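Zinc chaperone AztD (Citrobacter koseri, PDB 6CMK) acts as a periplasmic zinc chaperone with a beta-propeller fold, binding three zinc ions and handing one of them directly to the solute-binding protein AztC. Local coordinates at residues 38-43 against 49-54; 62-67 against 88-93; 77-82 against 396-401; 94-99 against 105-110; 304-309 against 375-380. All coordinates share one frame; numbering follows the deposited sequence.

Contact 1 (38-43 against 49-54); sequences LFIADH and NVIDAL
Phe-39 and Val-50 lie side by side on one face of an antiparallel beta hairpin, formed by strands 32-42 and 47-52 within a beta-propeller blade. The segment axes approach to 4.8 Å at 148°, and Phe-39 faces Val-50 as a non-hydrogen-bonded pair. The two hydrogen-bonded pairs around it, Leu-38 with Ile-51 and Ile-40 with Asn-49, each have both N-H...O bonds. With chi1 at -63°, Phe-39 CG is anti to the carbonyl carbon, and the ring comes closer to the neighbouring strand. There Val-50 CG1 sits over a ring face, 4.0 Å from the centroid of Phe-39, a CH-pi contact; Val-50 CG2 touches Phe-39 CD2 and CE2 beside it.

Leu-38, Ile-40, Asn-49 and Ile-51 occupy the other face. Ile-40 CD1 meets Ile-51 CD1 at 3.7 Å, the two side chains crossing at a slant. Just past the strand end, Ala-53 CB rests 3.9 Å from Leu-38 CD2, extending this apolar row, and the Asx turn at Asp-52 bends the chain there through a bond from Leu-54 N to Asp-52 OD1.

Asn-49 OD1 is hydrogen-bonded to Thr-61 OG1 on the next strand, and its ND2 is turned to a water. That water accepts from Asn-49 ND2 at 2.9 Å and donates to Ile-40 O, the same carbonyl that accepts from Asn-49 N.

Contact 2 (62-67 against 88-93); sequences FNVKGP and VVSTIA
Phe-62 lays the CD2-CE2 side of its ring against the branched end of Ile-92. Ile-92 CD1 comes to 3.7 Å from Phe-62 CD2, and the other branch, Ile-92 CG2, is 3.8 Å from Phe-62 CE2. The isoleucine thus addresses two adjacent ring carbons with two different methyl groups. Its extended chain, chi2 164°, carries CD1 out to the ring, and the two side chains cross obliquely. Two residues further on, Val-64 CG1 packs on Ser-90, touching the hydroxyl oxygen OG at 3.7 Å. CG1 is a methyl carbon, so this is van der Waals packing; the hydroxyl's polar partner is Gln-83 NE2. At the far end Val-88 CG1 meets Lys-65 CB at 4.1 Å.

Alternate residues of strand 88-93, Val-88, Ser-90 and Ile-92, face Lys-65, Val-64 and Phe-62; on the other segment the alternation breaks at Val-64 and Lys-65, where the strand has ended. Even the nearest CA atoms, those of Val-64 and Ser-90, stand 7.2 Å apart, too far for pairing within one sheet. This is the face-to-face packing of adjacent beta-propeller blades: the end of strand 58-63 and the loop after it belong to one blade, strand 88-100 to the next. The touching parts, 62-65 and 88-92, run in opposed directions, 172° apart; the two segments bury 224 Å² in total.

Polar tethers from the second blade steady the loop. Gln-83 OE1 accepts from the backbone N of both Lys-65 and Gly-66, while its amide nitrogen holds Ser-90, so one side chain bridges the two segments. Lys-65, fully extended from CG onward, touches Val-88 near its root and delivers NZ to the carbonyl oxygen of Ala-86.

Contact 3 (77-82 against 396-401); sequences ATIFAI and VAVGGS
Ile-79 sets its CD1 methyl group against two valines of the C-terminal strand. Val-398 CG1 is 3.9 Å from Ile-79 CD1, with the two side chains slanting across one another. Val-396 CG2 lies 4.1 Å from the same Ile-79 CD1, and here the approach is tip to tip. Ile-79 CG2 adds a looser touch on Val-396 CG2 at 4.2 Å. The delta methyl reaches both valines because the isoleucine chain is bent, chi2 -62°, turning CD1 aside instead of extending it. Val-396 and Val-398 project on the same side of their strand, as residues two apart do in beta structure, whereas the intervening Ala-397 turns away.

The nearest CA atoms, Ile-79 and Val-396, are 8.4 Å apart, which is the spacing of stacked sheets. In the beta propeller these are consecutive blades: strand 78-83 belongs to one, and strand 392-403 completes the blade begun by the N-terminal strands, a Velcro-type ring closure. The 125 Å² buried here is therefore part of a seam between blades, next to the point where the chain's two ends join.

Around this first shell, Phe-39 touches Ile-79 and both valines, and Ile-92 packs against Ile-79 from its own sheet. Arg-72 also contacts Ile-79 and Val-398, and its NH1 donates to the carbonyl oxygen of Ala-397. Further along the strand, Ser-401 OG hydrogen-bonds to the backbone N of Trp-348 of the second subunit.

Contact 4 (94-99 against 105-110); sequences SGIAFH and ADIDID. With ZN (zinc ion), chain I.
His-99 reaches across the hairpin to Asp-108. Its CB packs on Asp-106 CB at 4.1 Å, the directly paired residue. Beyond it, chi1 of -59° sets CG beside the backbone N and turns the ring along the neighbouring strand, where it also touches Arg-192 of the second subunit. His-99 CD2 then passes 3.3 Å from Asp-108 OD2. At the tip, His-99 NE2 donates to Asp-108 OD2 over 2.7 Å, a short but bent bond with 132° at the hydrogen. It meets OD2 on the syn side but 30° out of the carboxylate plane.

On this same face Asp-106 OD1 binds zinc at 2.2 Å, as does His-101, and is hydrogen-bonded to His-405 NE2; with His-104 these residues make up the high-affinity site whose zinc passes to AztC. On the other face, Phe-98 CE1 meets Ile-107 CG1 at 3.5 Å.

The antiparallel hairpin of strands 88-100 and 105-109 protrudes from the propeller, the centre of the contact about 21 Å from that of the chain. Ala-105 and Ile-107 bond through their backbones to Lys-403 of strand 392-403, and Ile-109 packs on Arg-37 of strand 32-42.

Contact 5 (304-309 against 375-380); sequences VVDPVR and LDATSF
Two loops at the ends of strands in neighbouring beta-propeller blades meet where Arg-309 lays its guanidinium group over Ala-377. Segment 304-309 leaves strand 300-305 through an Asx turn, and segment 375-380 leaves strand 371-376 through an Asx motif. The interface is small, 111 Å² in all, and rests mainly on one methyl group. Ala-377 CB stands 3.5 Å above the Arg-309 guanidinium plane, offset toward its rim and touching NE, CZ and NH2. Val-308 CB sits over the opposite face, so the flat group is sandwiched between two aliphatic carbons. Nearer the root of the side chain, Arg-309 CD brushes Thr-378 CG2 at 4.2 Å.

What fixes the guanidinium is Asp-306. Arg-309 bends at chi2 and chi3, curling back so that NE donates to Asp-306 OD2 at 2.7 Å, a salt bridge lying in the guanidinium plane; the bond from NH2 to that oxygen is weak. Tyr-314 OH is a further partner of Asp-306 OD2. The other carboxylate oxygen, Asp-306 OD1, accepts from the backbone N of Val-308 and of Arg-309, tying the turn to the acid that orients the arginine. The other N-H groups turn to the second blade: NH1 bonds to Asn-360 OD1 and NH2 to the carbonyl oxygen of Asp-359, while Ala-377 pairs through its backbone with Asn-360.

On the Ala-377 side, Asp-376 shapes the loop by accepting from Ser-379 N at its OD2, 2.8 Å away and nearly in line with the C-O bond.

How the contacts relate
From the N terminus, contact 1 closes first, a short hairpin within the blade made by both chain ends. Contact 2 follows in series and brings the end of that blade's outer strand to the next blade. Contact 3 opens before contact 2 has closed, so the two cross; its second segment comes only at residues 396-401, so that contacts 4 and 5 lie within the loop it closes. Contact 4 continues strand 88-100 beyond contact 2 into the zinc-bearing hairpin. Contact 5 joins two later blades and touches none of the others. Phe-39 links contact 1 to contacts 2, 3 and 4, reaching Ile-92, Ile-79 and Ser-94 respectively.

Contact 1 (38-43 against 49-54)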
# COMPACT_ATOMS: atom_id res chain seq x y z
N LEU B 38 15.07 -10.62 8.89
CA LEU B 38 16.17 -9.69 9.05
C LEU B 38 17.27 -10.04 8.06
O LEU B 38 17.57 -11.22 7.84
CB LEU B 38 16.76 -9.75 10.46
CG LEU B 38 15.79 -9.66 11.63
CD1 LEU B 38 16.55 -9.84 12.95
CD2 LEU B 38 15.06 -8.34 11.58
N PHE B 39 17.91 -9.01 7.52
CA PHE B 39 19.09 -9.16 6.69
C PHE B 39 20.19 -8.36 7.34
O PHE B 39 20.03 -7.15 7.57
CB PHE B 39 18.80 -8.71 5.26
CG PHE B 39 17.74 -9.54 4.60
CD1 PHE B 39 16.41 -9.32 4.89
CD2 PHE B 39 18.08 -10.58 3.75
CE1 PHE B 39 15.43 -10.10 4.32
CE2 PHE B 39 17.10 -11.37 3.18
CZ PHE B 39 15.78 -11.13 3.47
N ILE B 40 21.29 -9.03 7.69
CA ILE B 40 22.30 -8.46 8.58
C ILE B 40 23.66 -8.62 7.92
O ILE B 40 24.09 -9.75 7.62
CB ILE B 40 22.30 -9.13 9.96
CG1 ILE B 40 20.89 -9.14 10.57
CG2 ILE B 40 23.25 -8.40 10.88
CD1 ILE B 40 20.42 -10.53 10.88
N ALA B 41 24.35 -7.51 7.73
CA ALA B 41 25.68 -7.51 7.13
C ALA B 41 26.75 -7.45 8.22
O ALA B 41 26.64 -6.67 9.17
CB ALA B 41 25.85 -6.34 6.17
N ASP B 42 27.78 -8.27 8.05
CA ASP B 42 28.93 -8.25 8.94
C ASP B 42 29.80 -7.05 8.61
O ASP B 42 29.92 -6.65 7.45
CB ASP B 42 29.73 -9.54 8.79
CG ASP B 42 30.73 -9.73 9.90
OD1 ASP B 42 31.89 -9.29 9.74
OD2 ASP B 42 30.35 -10.32 10.93
N HIS B 43 30.40 -6.46 9.65
CA HIS B 43 31.17 -5.24 9.44
C HIS B 43 32.43 -5.50 8.64
O HIS B 43 32.85 -4.67 7.83
CB HIS B 43 31.54 -4.58 10.77
CG HIS B 43 32.35 -3.34 10.60
ND1 HIS B 43 33.73 -3.35 10.59
CD2 HIS B 43 31.98 -2.05 10.38
CE1 HIS B 43 34.17 -2.12 10.40
NE2 HIS B 43 33.13 -1.31 10.28
N ASN B 49 23.77 -12.34 6.55
CA ASN B 49 22.96 -13.36 7.22
C ASN B 49 21.48 -12.99 7.14
O ASN B 49 21.11 -11.82 7.20
CB ASN B 49 23.38 -13.51 8.68
CG ASN B 49 24.71 -14.24 8.83
OD1 ASN B 49 24.82 -15.42 8.49
ND2 ASN B 49 25.71 -13.55 9.35
N VAL B 50 20.64 -14.02 7.00
CA VAL B 50 19.19 -13.86 6.97
C VAL B 50 18.64 -14.61 8.16
O VAL B 50 18.97 -15.79 8.36
CB VAL B 50 18.57 -14.39 5.66
CG1 VAL B 50 17.08 -14.00 5.59
CG2 VAL B 50 19.33 -13.87 4.45
N ILE B 51 17.81 -13.94 8.94
CA ILE B 51 17.30 -14.48 10.20
C ILE B 51 15.80 -14.28 10.21
O ILE B 51 15.30 -13.24 9.77
CB ILE B 51 17.98 -13.79 11.40
CG1 ILE B 51 19.46 -14.23 11.43
CG2 ILE B 51 17.26 -14.10 12.72
CD1 ILE B 51 20.23 -13.79 12.65
N ASP B 52 15.08 -15.29 10.68
CA ASP B 52 13.65 -15.14 10.93
C ASP B 52 13.45 -14.18 12.09
O ASP B 52 13.90 -14.44 13.21
CB ASP B 52 13.03 -16.50 11.23
CG ASP B 52 11.51 -16.46 11.36
OD1 ASP B 52 10.94 -15.41 11.73
OD2 ASP B 52 10.88 -17.49 11.08
N ALA B 53 12.80 -13.05 11.82
CA ALA B 53 12.69 -12.00 12.84
C ALA B 53 11.83 -12.45 14.02
O ALA B 53 11.99 -11.94 15.13
CB ALA B 53 12.11 -10.73 12.24
N LEU B 54 10.90 -13.37 13.79
CA LEU B 54 9.92 -13.68 14.82
C LEU B 54 10.46 -14.65 15.88
O LEU B 54 10.01 -14.61 17.03
CB LEU B 54 8.64 -14.23 14.17
CG LEU B 54 8.10 -13.37 13.01
CD1 LEU B 54 6.77 -13.89 12.50
CD2 LEU B 54 7.96 -11.89 13.39
O HOH W 1 25.73 -10.77 10.09

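Contact 2 (62-67 against 88-93)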
# COMPACT_ATOMS: atom_id res chain seq x y z
N PHE B 62 24.77 -15.72 3.05
CA PHE B 62 25.21 -15.44 1.69
C PHE B 62 26.62 -14.87 1.73
O PHE B 62 26.89 -13.92 2.47
CB PHE B 62 24.28 -14.46 0.99
CG PHE B 62 22.90 -14.98 0.81
CD1 PHE B 62 22.68 -16.20 0.19
CD2 PHE B 62 21.81 -14.27 1.29
CE1 PHE B 62 21.40 -16.69 0.03
CE2 PHE B 62 20.54 -14.75 1.13
CZ PHE B 62 20.33 -15.97 0.50
N ASN B 63 27.49 -15.45 0.92
CA ASN B 63 28.83 -14.91 0.76
C ASN B 63 28.85 -14.00 -0.45
O ASN B 63 28.44 -14.40 -1.55
CB ASN B 63 29.85 -16.04 0.63
CG ASN B 63 29.85 -16.96 1.83
OD1 ASN B 63 30.23 -16.56 2.93
ND2 ASN B 63 29.40 -18.20 1.63
N VAL B 64 29.32 -12.77 -0.25
CA VAL B 64 29.44 -11.81 -1.33
C VAL B 64 30.91 -11.44 -1.43
O VAL B 64 31.77 -12.16 -0.90
CB VAL B 64 28.52 -10.59 -1.11
CG1 VAL B 64 27.05 -11.02 -1.19
CG2 VAL B 64 28.78 -9.91 0.23
N LYS B 65 31.23 -10.34 -2.10
CA LYS B 65 32.63 -10.04 -2.40
C LYS B 65 33.28 -9.15 -1.35
O LYS B 65 34.47 -9.33 -1.04
CB LYS B 65 32.73 -9.39 -3.79
CG LYS B 65 34.16 -9.07 -4.22
CD LYS B 65 34.22 -8.42 -5.60
CE LYS B 65 35.59 -7.81 -5.87
NZ LYS B 65 35.62 -6.97 -7.11
N GLY B 66 32.54 -8.19 -0.80
CA GLY B 66 33.06 -7.32 0.24
C GLY B 66 32.02 -7.04 1.30
O GLY B 66 30.84 -7.38 1.14
N PRO B 67 32.42 -6.42 2.41
CA PRO B 67 31.43 -6.01 3.42
C PRO B 67 30.41 -5.08 2.80
O PRO B 67 30.74 -4.22 1.99
CB PRO B 67 32.27 -5.31 4.49
CG PRO B 67 33.66 -5.78 4.26
CD PRO B 67 33.79 -6.05 2.80
N VAL B 88 30.86 -3.73 -6.44
CA VAL B 88 29.72 -4.55 -6.86
C VAL B 88 28.55 -4.29 -5.94
O VAL B 88 28.72 -3.96 -4.76
CB VAL B 88 30.09 -6.05 -6.87
CG1 VAL B 88 30.37 -6.54 -5.45
CG2 VAL B 88 29.00 -6.88 -7.52
N VAL B 89 27.35 -4.46 -6.48
CA VAL B 89 26.12 -4.51 -5.69
C VAL B 89 25.49 -5.87 -5.98
O VAL B 89 25.26 -6.22 -7.14
CB VAL B 89 25.16 -3.37 -6.04
CG1 VAL B 89 23.94 -3.39 -5.13
CG2 VAL B 89 25.88 -2.02 -5.96
N SER B 90 25.24 -6.64 -4.93
CA SER B 90 24.59 -7.93 -5.04
C SER B 90 23.12 -7.77 -4.70
O SER B 90 22.71 -6.81 -4.04
CB SER B 90 25.21 -8.96 -4.09
OG SER B 90 26.57 -9.18 -4.39
N THR B 91 22.32 -8.73 -5.16
CA THR B 91 20.88 -8.65 -5.03
C THR B 91 20.34 -9.96 -4.46
O THR B 91 20.71 -11.04 -4.92
CB THR B 91 20.24 -8.35 -6.37
OG1 THR B 91 20.31 -9.50 -7.21
CG2 THR B 91 20.99 -7.22 -7.03
N ILE B 92 19.47 -9.84 -3.47
CA ILE B 92 18.89 -10.96 -2.75
C ILE B 92 17.38 -10.91 -2.92
O ILE B 92 16.76 -9.85 -2.73
CB ILE B 92 19.27 -10.91 -1.25
CG1 ILE B 92 20.77 -11.13 -1.07
CG2 ILE B 92 18.48 -11.94 -0.44
CD1 ILE B 92 21.28 -10.72 0.32
N ALA B 93 16.78 -12.04 -3.27
CA ALA B 93 15.33 -12.18 -3.19
C ALA B 93 14.97 -12.53 -1.76
O ALA B 93 15.41 -13.56 -1.23
CB ALA B 93 14.81 -13.23 -4.16

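Contact 3 (77-82 against 396-401)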
# COMPACT_ATOMS: atom_id res chain seq x y z
N ALA B 77 10.49 -7.24 -1.64
CA ALA B 77 10.82 -8.49 -2.30
C ALA B 77 12.31 -8.62 -2.59
O ALA B 77 12.79 -9.73 -2.80
CB ALA B 77 10.03 -8.64 -3.60
N THR B 78 13.06 -7.51 -2.60
CA THR B 78 14.48 -7.55 -2.88
C THR B 78 15.26 -6.78 -1.84
O THR B 78 14.78 -5.76 -1.32
CB THR B 78 14.80 -7.00 -4.28
OG1 THR B 78 14.35 -5.65 -4.39
CG2 THR B 78 14.13 -7.85 -5.35
N ILE B 79 16.45 -7.30 -1.54
CA ILE B 79 17.46 -6.70 -0.67
C ILE B 79 18.68 -6.47 -1.54
O ILE B 79 19.11 -7.37 -2.26
CB ILE B 79 17.83 -7.62 0.51
CG1 ILE B 79 16.60 -8.09 1.27
CG2 ILE B 79 18.84 -6.94 1.42
CD1 ILE B 79 15.83 -7.00 1.90
N PHE B 80 19.25 -5.27 -1.47
CA PHE B 80 20.47 -4.96 -2.21
C PHE B 80 21.62 -4.77 -1.24
O PHE B 80 21.47 -4.14 -0.19
CB PHE B 80 20.26 -3.73 -3.09
CG PHE B 80 19.32 -3.98 -4.24
CD1 PHE B 80 17.96 -3.94 -4.05
CD2 PHE B 80 19.81 -4.30 -5.49
CE1 PHE B 80 17.09 -4.19 -5.10
CE2 PHE B 80 18.94 -4.55 -6.55
CZ PHE B 80 17.58 -4.49 -6.34
N ALA B 81 22.76 -5.35 -1.59
CA ALA B 81 23.95 -5.37 -0.74
C ALA B 81 25.04 -4.61 -1.48
O ALA B 81 25.66 -5.13 -2.41
CB ALA B 81 24.36 -6.81 -0.42
N ILE B 82 25.24 -3.36 -1.08
CA ILE B 82 26.17 -2.45 -1.74
C ILE B 82 27.54 -2.65 -1.11
O ILE B 82 27.71 -2.47 0.10
CB ILE B 82 25.70 -0.99 -1.62
CG1 ILE B 82 24.43 -0.73 -2.44
CG2 ILE B 82 26.79 -0.05 -2.13
CD1 ILE B 82 23.12 -1.25 -1.86
N VAL B 396 18.50 -4.61 7.83
CA VAL B 396 17.20 -4.20 7.31
C VAL B 396 16.23 -5.35 7.54
O VAL B 396 16.62 -6.50 7.73
CB VAL B 396 17.22 -3.79 5.82
CG1 VAL B 396 18.10 -2.56 5.61
CG2 VAL B 396 17.66 -4.96 4.93
N ALA B 397 14.94 -5.02 7.53
CA ALA B 397 13.87 -5.98 7.80
C ALA B 397 12.75 -5.83 6.77
O ALA B 397 12.42 -4.71 6.39
CB ALA B 397 13.28 -5.79 9.20
N VAL B 398 12.16 -6.95 6.37
CA VAL B 398 10.97 -6.94 5.52
C VAL B 398 9.94 -7.89 6.10
O VAL B 398 10.25 -8.76 6.92
CB VAL B 398 11.28 -7.34 4.05
CG1 VAL B 398 12.33 -6.43 3.44
CG2 VAL B 398 11.69 -8.81 3.95
N GLY B 399 8.70 -7.74 5.66
CA GLY B 399 7.69 -8.71 6.02
C GLY B 399 6.35 -8.07 6.29
O GLY B 399 6.14 -6.88 6.03
N GLY B 400 5.45 -8.88 6.83
CA GLY B 400 4.05 -8.53 7.06
C GLY B 400 3.24 -9.81 7.24
O GLY B 400 3.76 -10.83 7.68
N SER B 401 1.96 -9.76 6.85
CA SER B 401 1.16 -10.97 6.93
C SER B 401 0.15 -10.99 5.79
O SER B 401 -0.16 -9.96 5.19
CB SER B 401 0.45 -11.10 8.29
OG SER B 401 -0.68 -10.24 8.37

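Contact 4 (94-99 against 105-110)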
# COMPACT_ATOMS: atom_id res chain seq x y z
N SER B 94 14.21 -11.66 -1.11
CA SER B 94 13.94 -11.84 0.31
C SER B 94 13.14 -13.10 0.58
O SER B 94 13.23 -13.67 1.68
CB SER B 94 13.18 -10.63 0.83
OG SER B 94 11.86 -10.63 0.32
N GLY B 95 12.34 -13.54 -0.38
CA GLY B 95 11.47 -14.67 -0.19
C GLY B 95 10.13 -14.33 0.41
O GLY B 95 9.38 -15.25 0.75
N ILE B 96 9.82 -13.05 0.59
CA ILE B 96 8.52 -12.61 1.08
C ILE B 96 7.98 -11.59 0.10
O ILE B 96 8.63 -10.56 -0.15
CB ILE B 96 8.59 -12.02 2.50
CG1 ILE B 96 9.12 -13.07 3.49
CG2 ILE B 96 7.20 -11.54 2.92
CD1 ILE B 96 9.39 -12.54 4.90
N ALA B 97 6.80 -11.85 -0.45
CA ALA B 97 6.17 -10.92 -1.36
C ALA B 97 4.67 -10.96 -1.14
O ALA B 97 4.12 -11.94 -0.63
CB ALA B 97 6.52 -11.25 -2.82
N PHE B 98 4.01 -9.87 -1.51
CA PHE B 98 2.58 -9.71 -1.27
C PHE B 98 1.81 -9.39 -2.54
O PHE B 98 2.37 -8.91 -3.54
CB PHE B 98 2.32 -8.61 -0.25
CG PHE B 98 2.90 -8.90 1.10
CD1 PHE B 98 2.23 -9.72 2.00
CD2 PHE B 98 4.13 -8.36 1.47
CE1 PHE B 98 2.76 -9.99 3.26
CE2 PHE B 98 4.66 -8.62 2.72
CZ PHE B 98 3.98 -9.44 3.61
N HIS B 99 0.52 -9.71 -2.49
CA HIS B 99 -0.44 -9.29 -3.50
C HIS B 99 -1.54 -8.48 -2.82
O HIS B 99 -2.12 -8.94 -1.82
CB HIS B 99 -1.05 -10.49 -4.22
CG HIS B 99 -0.04 -11.34 -4.93
ND1 HIS B 99 0.54 -10.96 -6.11
CD2 HIS B 99 0.48 -12.55 -4.61
CE1 HIS B 99 1.39 -11.91 -6.50
NE2 HIS B 99 1.37 -12.88 -5.60
N ALA B 105 -4.87 -9.30 1.72
CA ALA B 105 -3.60 -9.45 1.04
C ALA B 105 -3.21 -10.92 1.06
O ALA B 105 -3.56 -11.64 2.00
CB ALA B 105 -2.49 -8.60 1.69
N ASP B 106 -2.53 -11.35 0.01
CA ASP B 106 -1.92 -12.67 -0.06
C ASP B 106 -0.43 -12.53 0.22
O ASP B 106 0.19 -11.54 -0.17
CB ASP B 106 -2.10 -13.30 -1.44
CG ASP B 106 -3.53 -13.68 -1.73
OD1 ASP B 106 -4.41 -13.40 -0.88
OD2 ASP B 106 -3.77 -14.24 -2.81
N ILE B 107 0.14 -13.52 0.88
CA ILE B 107 1.58 -13.55 1.16
C ILE B 107 2.19 -14.77 0.48
O ILE B 107 1.70 -15.90 0.65
CB ILE B 107 1.89 -13.52 2.67
CG1 ILE B 107 3.39 -13.39 2.91
CG2 ILE B 107 1.33 -14.76 3.38
CD1 ILE B 107 3.79 -13.24 4.39
N ASP B 108 3.24 -14.54 -0.30
CA ASP B 108 4.01 -15.59 -0.97
C ASP B 108 5.35 -15.73 -0.26
O ASP B 108 6.12 -14.76 -0.21
CB ASP B 108 4.26 -15.24 -2.44
CG ASP B 108 2.98 -15.23 -3.26
OD1 ASP B 108 1.98 -15.84 -2.84
OD2 ASP B 108 3.00 -14.61 -4.35
N ILE B 109 5.64 -16.92 0.25
CA ILE B 109 6.83 -17.17 1.06
C ILE B 109 7.67 -18.22 0.36
O ILE B 109 7.20 -19.32 0.06
CB ILE B 109 6.47 -17.62 2.49
CG1 ILE B 109 5.73 -16.50 3.22
CG2 ILE B 109 7.73 -17.98 3.26
CD1 ILE B 109 5.05 -16.96 4.49
N ASP B 110 8.94 -17.89 0.12
CA ASP B 110 9.91 -18.84 -0.40
C ASP B 110 11.21 -18.65 0.37
O ASP B 110 11.37 -17.69 1.13
CB ASP B 110 10.15 -18.63 -1.90
CG ASP B 110 8.86 -18.67 -2.70
OD1 ASP B 110 8.13 -19.68 -2.59
OD2 ASP B 110 8.57 -17.69 -3.42
ZN ZN I . -6.27 -13.18 -2.02

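Contact 5 (304-309 against 375-380)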
# COMPACT_ATOMS: atom_id res chain seq x y z
N VAL B 304 16.06 5.33 12.62
CA VAL B 304 15.14 4.68 11.68
C VAL B 304 13.72 5.07 12.07
O VAL B 304 13.44 5.43 13.22
CB VAL B 304 15.23 3.13 11.66
CG1 VAL B 304 16.65 2.63 11.36
CG2 VAL B 304 14.72 2.52 12.97
N VAL B 305 12.80 4.97 11.10
CA VAL B 305 11.39 5.19 11.40
C VAL B 305 10.74 3.86 11.76
O VAL B 305 11.23 2.77 11.43
CB VAL B 305 10.63 5.88 10.24
CG1 VAL B 305 11.35 7.17 9.82
CG2 VAL B 305 10.43 4.94 9.05
N ASP B 306 9.61 3.94 12.46
CA ASP B 306 8.80 2.75 12.70
C ASP B 306 7.79 2.66 11.58
O ASP B 306 6.93 3.55 11.46
CB ASP B 306 8.11 2.84 14.05
CG ASP B 306 7.47 1.51 14.47
OD1 ASP B 306 6.84 0.84 13.62
OD2 ASP B 306 7.59 1.15 15.66
N PRO B 307 7.87 1.65 10.70
CA PRO B 307 6.94 1.57 9.57
C PRO B 307 5.55 1.13 9.96
O PRO B 307 4.60 1.40 9.21
CB PRO B 307 7.61 0.54 8.65
CG PRO B 307 8.41 -0.32 9.57
CD PRO B 307 8.86 0.56 10.69
N VAL B 308 5.41 0.47 11.10
CA VAL B 308 4.13 -0.06 11.56
C VAL B 308 3.39 0.95 12.42
O VAL B 308 2.19 1.18 12.25
CB VAL B 308 4.36 -1.39 12.31
CG1 VAL B 308 3.06 -1.93 12.88
CG2 VAL B 308 5.00 -2.42 11.40
N ARG B 309 4.08 1.56 13.39
CA ARG B 309 3.52 2.61 14.24
C ARG B 309 4.02 3.95 13.71
O ARG B 309 5.07 4.44 14.10
CB ARG B 309 3.89 2.37 15.70
CG ARG B 309 3.32 1.08 16.28
CD ARG B 309 4.26 0.45 17.29
NE ARG B 309 5.38 -0.16 16.58
CZ ARG B 309 5.38 -1.40 16.09
NH1 ARG B 309 4.33 -2.21 16.28
NH2 ARG B 309 6.44 -1.84 15.43
N LEU B 375 13.63 -5.83 21.27
CA LEU B 375 12.75 -5.11 22.18
C LEU B 375 11.32 -5.17 21.69
O LEU B 375 11.05 -5.12 20.49
CB LEU B 375 13.15 -3.63 22.31
CG LEU B 375 14.54 -3.35 22.85
CD1 LEU B 375 15.56 -3.21 21.72
CD2 LEU B 375 14.49 -2.09 23.69
N ASP B 376 10.39 -5.22 22.64
CA ASP B 376 8.98 -5.03 22.32
C ASP B 376 8.75 -3.55 22.01
O ASP B 376 9.15 -2.68 22.79
CB ASP B 376 8.10 -5.49 23.48
CG ASP B 376 6.63 -5.26 23.21
OD1 ASP B 376 6.03 -6.06 22.46
OD2 ASP B 376 6.07 -4.28 23.74
N ALA B 377 8.11 -3.26 20.88
CA ALA B 377 8.06 -1.87 20.43
C ALA B 377 7.22 -1.00 21.34
O ALA B 377 7.55 0.17 21.55
CB ALA B 377 7.53 -1.79 19.00
N THR B 378 6.13 -1.53 21.87
CA THR B 378 5.21 -0.68 22.63
C THR B 378 5.64 -0.53 24.08
O THR B 378 5.59 0.58 24.63
CB THR B 378 3.79 -1.24 22.53
OG1 THR B 378 3.75 -2.58 23.01
CG2 THR B 378 3.31 -1.20 21.08
N SER B 379 6.11 -1.62 24.71
CA SER B 379 6.63 -1.53 26.07
C SER B 379 8.05 -0.96 26.09
O SER B 379 8.49 -0.44 27.12
CB SER B 379 6.63 -2.90 26.74
OG SER B 379 7.71 -3.70 26.29
N PHE B 380 8.77 -1.07 24.98
CA PHE B 380 10.11 -0.51 24.87
C PHE B 380 11.05 -1.16 25.87
O PHE B 380 11.90 -0.49 26.48
CB PHE B 380 10.07 1.01 25.04
CG PHE B 380 11.04 1.74 24.16
CD1 PHE B 380 10.92 1.69 22.78
CD2 PHE B 380 12.06 2.51 24.71
CE1 PHE B 380 11.81 2.37 21.97
CE2 PHE B 380 12.94 3.19 23.90
CZ PHE B 380 12.82 3.12 22.53